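Local coordinates for protein leucine aminopeptidase A1, chloroplastic (Solanum lycopersicum, PDB 5D8N) that removes N-terminal amino acids, preferably leucine, from peptides as a metal-dependent homohexamer and also acts as a protein-folding chaperone, at residues A296-G301 with L390-A395; E380-D385 with D469-G474. The protein carries 1 engineered substitution. All blocks are in the same frame, centred on the assembly; numbering follows the deposited sequence.

Both contacts belong to the catalytic domain, and helix 388-401 with the loop leading into it ties them together. Contact 1 lies deep in the core, where strand 296-301 of the large central sheet packs on helix segment 390-395; methyl groups do nearly all the touching, and a single water supplies the polar link. Contact 2 is farther out and only partly buried: loop 380-385 runs beside 469-474, starting from a bridge at the edge of a small sheet, held by backbone and asparagine hydrogen bonds, with a neighbouring subunit nearby. The two meet at L390, whose methyls rest on V381 and N472. Each also holds a magnesium ligand, K300 in contact 1 and D385 in contact 2.

Contact 1: residues A296-G301 with L390-A395; sequences ALVGKG and LTLADA
V298 turns CG1 toward helix segment 390-395 because its chi1 of 177° sets that methyl opposite the backbone N, and L392 comes to meet it with a chi1 of -73° that puts CG opposite its own carbonyl carbon. The two side chains slide past each other in opposite directions, with V298 CG1 3.9 Å from L392 CD2. The same valine methyl reaches A395 CB at 3.8 Å and is thus shared between two residues one helical turn apart. L392 CD2 also lies against the strand backbone beyond the valine, 3.9 Å from K300 N, with K300 CB 4.2 Å away. The lysine chain then leads away from the helix; its NZ is hydrogen-bonded to T412 O and makes a long, weak ion pair with D305, which like K300 is a magnesium ligand. No direct hydrogen bond joins strand and helix. Instead a water accepts from G301 N at 2.9 Å and donates to T391 OG1 at 2.8 Å, bridging the buried backbone amide to a hydroxyl that also bonds G388 O within the helix. The strand and helix directions are 151° apart, close to antiparallel, as expected for alpha/beta packing on this mainly parallel part of the sheet. Strand 293-305 sits between 347-358 and 406-411, and helix 388-401 lies over all three: A395 touches I352 on one neighbour, L392 touches A411 on the other, and helix 263-269 packs against T391 and D394.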
loop_
_atom_site.group_PDB
_atom_site.type_symbol
_atom_site.label_atom_id
_atom_site.label_comp_id
_atom_site.label_asym_id
_atom_site.label_seq_id
_atom_site.Cartn_x
_atom_site.Cartn_y
_atom_site.Cartn_z
ATOM N N ALA A 296 21.231 -20.317 -32.455
ATOM C CA ALA A 296 20.012 -20.621 -31.728
ATOM C C ALA A 296 19.188 -19.378 -31.397
ATOM O O ALA A 296 19.699 -18.347 -30.971
ATOM C CB ALA A 296 20.311 -21.391 -30.440
ATOM N N LEU A 297 17.883 -19.592 -31.381
ATOM C CA LEU A 297 16.922 -18.591 -30.952
ATOM C C LEU A 297 16.107 -19.236 -29.844
ATOM O O LEU A 297 15.417 -20.228 -30.084
ATOM C CB LEU A 297 16.008 -18.205 -32.118
ATOM C CG LEU A 297 16.714 -17.602 -33.330
ATOM C CD1 LEU A 297 15.726 -17.356 -34.445
ATOM C CD2 LEU A 297 17.361 -16.288 -32.906
ATOM N N VAL A 298 16.216 -18.679 -28.642
ATOM C CA VAL A 298 15.557 -19.192 -27.453
ATOM C C VAL A 298 14.467 -18.227 -26.984
ATOM O O VAL A 298 14.721 -17.030 -26.812
ATOM C CB VAL A 298 16.579 -19.365 -26.323
ATOM C CG1 VAL A 298 15.871 -19.833 -25.058
ATOM C CG2 VAL A 298 17.623 -20.377 -26.751
ATOM N N GLY A 299 13.253 -18.741 -26.812
ATOM C CA GLY A 299 12.124 -17.902 -26.415
ATOM C C GLY A 299 11.509 -18.353 -25.110
ATOM O O GLY A 299 11.282 -19.544 -24.895
ATOM N N LYS A 300 11.292 -17.411 -24.202
ATOM C CA LYS A 300 10.561 -17.709 -22.980
ATOM C C LYS A 300 9.138 -18.139 -23.320
ATOM O O LYS A 300 8.407 -17.445 -24.017
ATOM C CB LYS A 300 10.540 -16.488 -22.059
ATOM C CG LYS A 300 9.747 -16.717 -20.792
ATOM C CD LYS A 300 9.856 -15.531 -19.848
ATOM C CE LYS A 300 8.462 -15.065 -19.489
ATOM N NZ LYS A 300 8.448 -14.380 -18.195
ATOM N N GLY A 301 8.718 -19.272 -22.781
ATOM C CA GLY A 301 7.431 -19.859 -23.141
ATOM C C GLY A 301 6.589 -20.274 -21.945
ATOM O O GLY A 301 5.997 -21.350 -21.898
ATOM N N LEU A 390 14.073 -19.060 -14.666
ATOM C CA LEU A 390 14.471 -20.423 -14.335
ATOM C C LEU A 390 14.323 -21.334 -15.553
ATOM O O LEU A 390 15.142 -22.222 -15.773
ATOM C CB LEU A 390 13.687 -21.011 -13.155
ATOM C CG LEU A 390 14.147 -20.745 -11.717
ATOM C CD1 LEU A 390 14.435 -19.270 -11.498
ATOM C CD2 LEU A 390 13.087 -21.214 -10.726
ATOM N N THR A 391 13.207 -21.200 -16.256
ATOM C CA THR A 391 12.986 -22.019 -17.434
ATOM C C THR A 391 14.027 -21.695 -18.491
ATOM O O THR A 391 14.517 -22.575 -19.207
ATOM C CB THR A 391 11.568 -21.876 -18.006
ATOM O OG1 THR A 391 11.358 -20.570 -18.559
ATOM C CG2 THR A 391 10.551 -22.139 -16.923
ATOM N N LEU A 392 14.356 -20.415 -18.602
ATOM C CA LEU A 392 15.386 -20.012 -19.565
ATOM C C LEU A 392 16.760 -20.557 -19.236
ATOM O O LEU A 392 17.554 -20.823 -20.134
ATOM C CB LEU A 392 15.471 -18.498 -19.675
ATOM C CG LEU A 392 14.316 -17.827 -20.425
ATOM C CD1 LEU A 392 14.385 -16.331 -20.192
ATOM C CD2 LEU A 392 14.406 -18.139 -21.915
ATOM N N ALA A 393 17.060 -20.707 -17.953
ATOM C CA ALA A 393 18.331 -21.287 -17.562
ATOM C C ALA A 393 18.596 -22.644 -18.235
ATOM O O ALA A 393 19.610 -22.857 -18.895
ATOM C CB ALA A 393 18.377 -21.415 -16.056
ATOM N N ASP A 394 17.624 -23.537 -18.137
ATOM C CA ASP A 394 17.712 -24.839 -18.768
ATOM C C ASP A 394 17.622 -24.809 -20.301
ATOM O O ASP A 394 18.298 -25.592 -20.991
ATOM C CB ASP A 394 16.674 -25.783 -18.164
ATOM C CG ASP A 394 17.105 -26.301 -16.777
ATOM O OD1 ASP A 394 18.322 -26.606 -16.643
ATOM O OD2 ASP A 394 16.232 -26.463 -15.878
ATOM N N ALA A 395 16.829 -23.890 -20.845
ATOM C CA ALA A 395 16.780 -23.741 -22.305
ATOM C C ALA A 395 18.104 -23.257 -22.881
ATOM O O ALA A 395 18.517 -23.677 -23.945
ATOM C CB ALA A 395 15.684 -22.775 -22.700
HETATM O O HOH W 1 10.577 -20.899 -21.214
#

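Contact 2: residues E380-D385 with D469-G474; sequences EVNNTD and DMINTG
E380 and I471 form a parallel beta bridge at the edge of a small three-stranded sheet, and beyond it the two segments are laced together by asparagines around an inverse gamma turn centred on V381. In the backbone, E380 N donates to M470 O at 2.8 Å, nearly straight, whereas N472 N reaches E380 O only weakly. The side-chain amides add firm and weak bonds. N472, with CG wedged between its backbone N and carbonyl carbon (chi1 79°), grips N383 from both ends: OD1 takes N383 N at 3.2 Å on an in-plane lone pair, and ND2 gives to N383 O at 3.0 Å and to A386 O. A leucine in its place would probably leave N383 N and O without these mates and the loop freer to shift. N382, its amide plane 89° from that of N472, takes weak bonds from N472 N and T473 N on OD1. Van der Waals contacts fill in: I471 CG2 lies 3.6 Å from E380 OE1, and T473 OG1 3.3 Å from N383 CB. E380 OE2 makes a salt bridge to K323 of a neighbouring subunit; OE1 bonds S465. D385 of the same loop binds magnesium, and N472 O takes a weak hydrogen bond from R389, probably catalytic. N382 ND2 donates to T473 O at 2.9 Å, with an N-H...O angle of 172° and the donor in the carbonyl plane, on a lone pair.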
loop_
_atom_site.group_PDB
_atom_site.type_symbol
_atom_site.label_atom_id
_atom_site.label_comp_id
_atom_site.label_asym_id
_atom_site.label_seq_id
_atom_site.Cartn_x
_atom_site.Cartn_y
_atom_site.Cartn_z
ATOM N N GLU A 380 18.364 -20.404 -5.323
ATOM C CA GLU A 380 17.384 -20.161 -4.279
ATOM C C GLU A 380 16.291 -19.241 -4.793
ATOM O O GLU A 380 16.547 -18.128 -5.246
ATOM C CB GLU A 380 18.017 -19.532 -3.040
ATOM C CG GLU A 380 16.998 -19.198 -1.955
ATOM C CD GLU A 380 17.620 -18.546 -0.731
ATOM O OE1 GLU A 380 18.720 -17.922 -0.824
ATOM O OE2 GLU A 380 17.004 -18.773 0.335
ATOM N N VAL A 381 15.067 -19.737 -4.787
ATOM C CA VAL A 381 13.997 -19.011 -5.451
ATOM C C VAL A 381 13.398 -18.058 -4.433
ATOM O O VAL A 381 12.443 -18.393 -3.760
ATOM C CB VAL A 381 12.962 -19.977 -6.065
ATOM C CG1 VAL A 381 11.836 -19.196 -6.719
ATOM C CG2 VAL A 381 13.627 -20.872 -7.090
ATOM N N ASN A 382 13.951 -16.861 -4.321
ATOM C CA ASN A 382 13.456 -15.903 -3.342
ATOM C C ASN A 382 12.197 -15.184 -3.822
ATOM O O ASN A 382 11.518 -14.549 -3.010
ATOM C CB ASN A 382 14.521 -14.873 -2.961
ATOM C CG ASN A 382 14.942 -14.019 -4.144
ATOM O OD1 ASN A 382 15.249 -14.540 -5.210
ATOM N ND2 ASN A 382 15.131 -12.732 -3.914
ATOM N N ASN A 383 11.879 -15.284 -5.111
ATOM C CA ASN A 383 10.702 -14.593 -5.631
ATOM C C ASN A 383 10.024 -15.423 -6.717
ATOM O O ASN A 383 10.576 -15.579 -7.811
ATOM C CB ASN A 383 11.130 -13.243 -6.201
ATOM C CG ASN A 383 9.972 -12.408 -6.707
ATOM O OD1 ASN A 383 8.833 -12.552 -6.287
ATOM N ND2 ASN A 383 10.278 -11.513 -7.624
ATOM N N THR A 384 8.818 -15.902 -6.426
ATOM C CA THR A 384 8.058 -16.730 -7.354
ATOM C C THR A 384 7.374 -15.977 -8.500
ATOM O O THR A 384 6.867 -16.595 -9.435
ATOM C CB THR A 384 6.994 -17.575 -6.628
ATOM O OG1 THR A 384 6.156 -16.715 -5.854
ATOM C CG2 THR A 384 7.678 -18.622 -5.727
ATOM N N ASP A 385 7.547 -14.663 -8.534
ATOM C CA ASP A 385 7.120 -13.864 -9.674
ATOM C C ASP A 385 8.215 -13.734 -10.729
ATOM O O ASP A 385 7.991 -13.167 -11.804
ATOM C CB ASP A 385 6.726 -12.458 -9.207
ATOM C CG ASP A 385 5.404 -12.427 -8.441
ATOM O OD1 ASP A 385 4.622 -13.409 -8.476
ATOM O OD2 ASP A 385 5.185 -11.405 -7.754
ATOM N N ASP A 469 23.927 -21.300 -4.789
ATOM C CA ASP A 469 24.879 -20.546 -5.619
ATOM C C ASP A 469 24.382 -19.122 -5.863
ATOM O O ASP A 469 25.173 -18.247 -6.104
ATOM C CB ASP A 469 25.171 -21.240 -6.970
ATOM C CG ASP A 469 25.920 -22.565 -6.823
ATOM O OD1 ASP A 469 26.490 -22.852 -5.747
ATOM O OD2 ASP A 469 25.730 -23.433 -7.699
ATOM N N MET A 470 23.079 -18.923 -5.978
ATOM C CA MET A 470 22.549 -17.617 -6.327
ATOM C C MET A 470 21.094 -17.586 -5.943
ATOM O O MET A 470 20.482 -18.638 -5.739
ATOM C CB MET A 470 22.694 -17.325 -7.814
ATOM C CG MET A 470 21.764 -18.151 -8.708
ATOM S SD MET A 470 22.304 -18.257 -10.450
ATOM C CE MET A 470 23.641 -19.426 -10.357
ATOM N N ILE A 471 20.550 -16.372 -5.866
ATOM C CA ILE A 471 19.115 -16.192 -5.788
ATOM C C ILE A 471 18.607 -15.882 -7.197
ATOM O O ILE A 471 19.402 -15.555 -8.063
ATOM C CB ILE A 471 18.712 -15.055 -4.823
ATOM C CG1 ILE A 471 19.289 -13.711 -5.275
ATOM C CG2 ILE A 471 19.123 -15.386 -3.392
ATOM C CD1 ILE A 471 19.041 -12.562 -4.310
ATOM N N ASN A 472 17.290 -15.896 -7.398
ATOM C CA ASN A 472 16.723 -15.643 -8.708
ATOM C C ASN A 472 16.321 -14.189 -8.967
ATOM O O ASN A 472 16.324 -13.751 -10.116
ATOM C CB ASN A 472 15.579 -16.611 -9.026
ATOM C CG ASN A 472 14.275 -16.226 -8.353
ATOM O OD1 ASN A 472 14.210 -16.090 -7.131
ATOM N ND2 ASN A 472 13.204 -16.207 -9.129
ATOM N N THR A 473 16.206 -13.383 -7.922
ATOM C CA THR A 473 15.730 -12.016 -8.069
ATOM C C THR A 473 16.492 -11.034 -7.197
ATOM O O THR A 473 16.537 -11.175 -5.978
ATOM C CB THR A 473 14.253 -11.948 -7.646
ATOM O OG1 THR A 473 13.500 -12.820 -8.492
ATOM C CG2 THR A 473 13.719 -10.556 -7.803
ATOM N N GLY A 474 17.094 -10.050 -7.843
ATOM C CA GLY A 474 17.877 -9.034 -7.164
ATOM C C GLY A 474 17.006 -7.849 -6.809
ATOM O O GLY A 474 15.790 -7.901 -6.949
#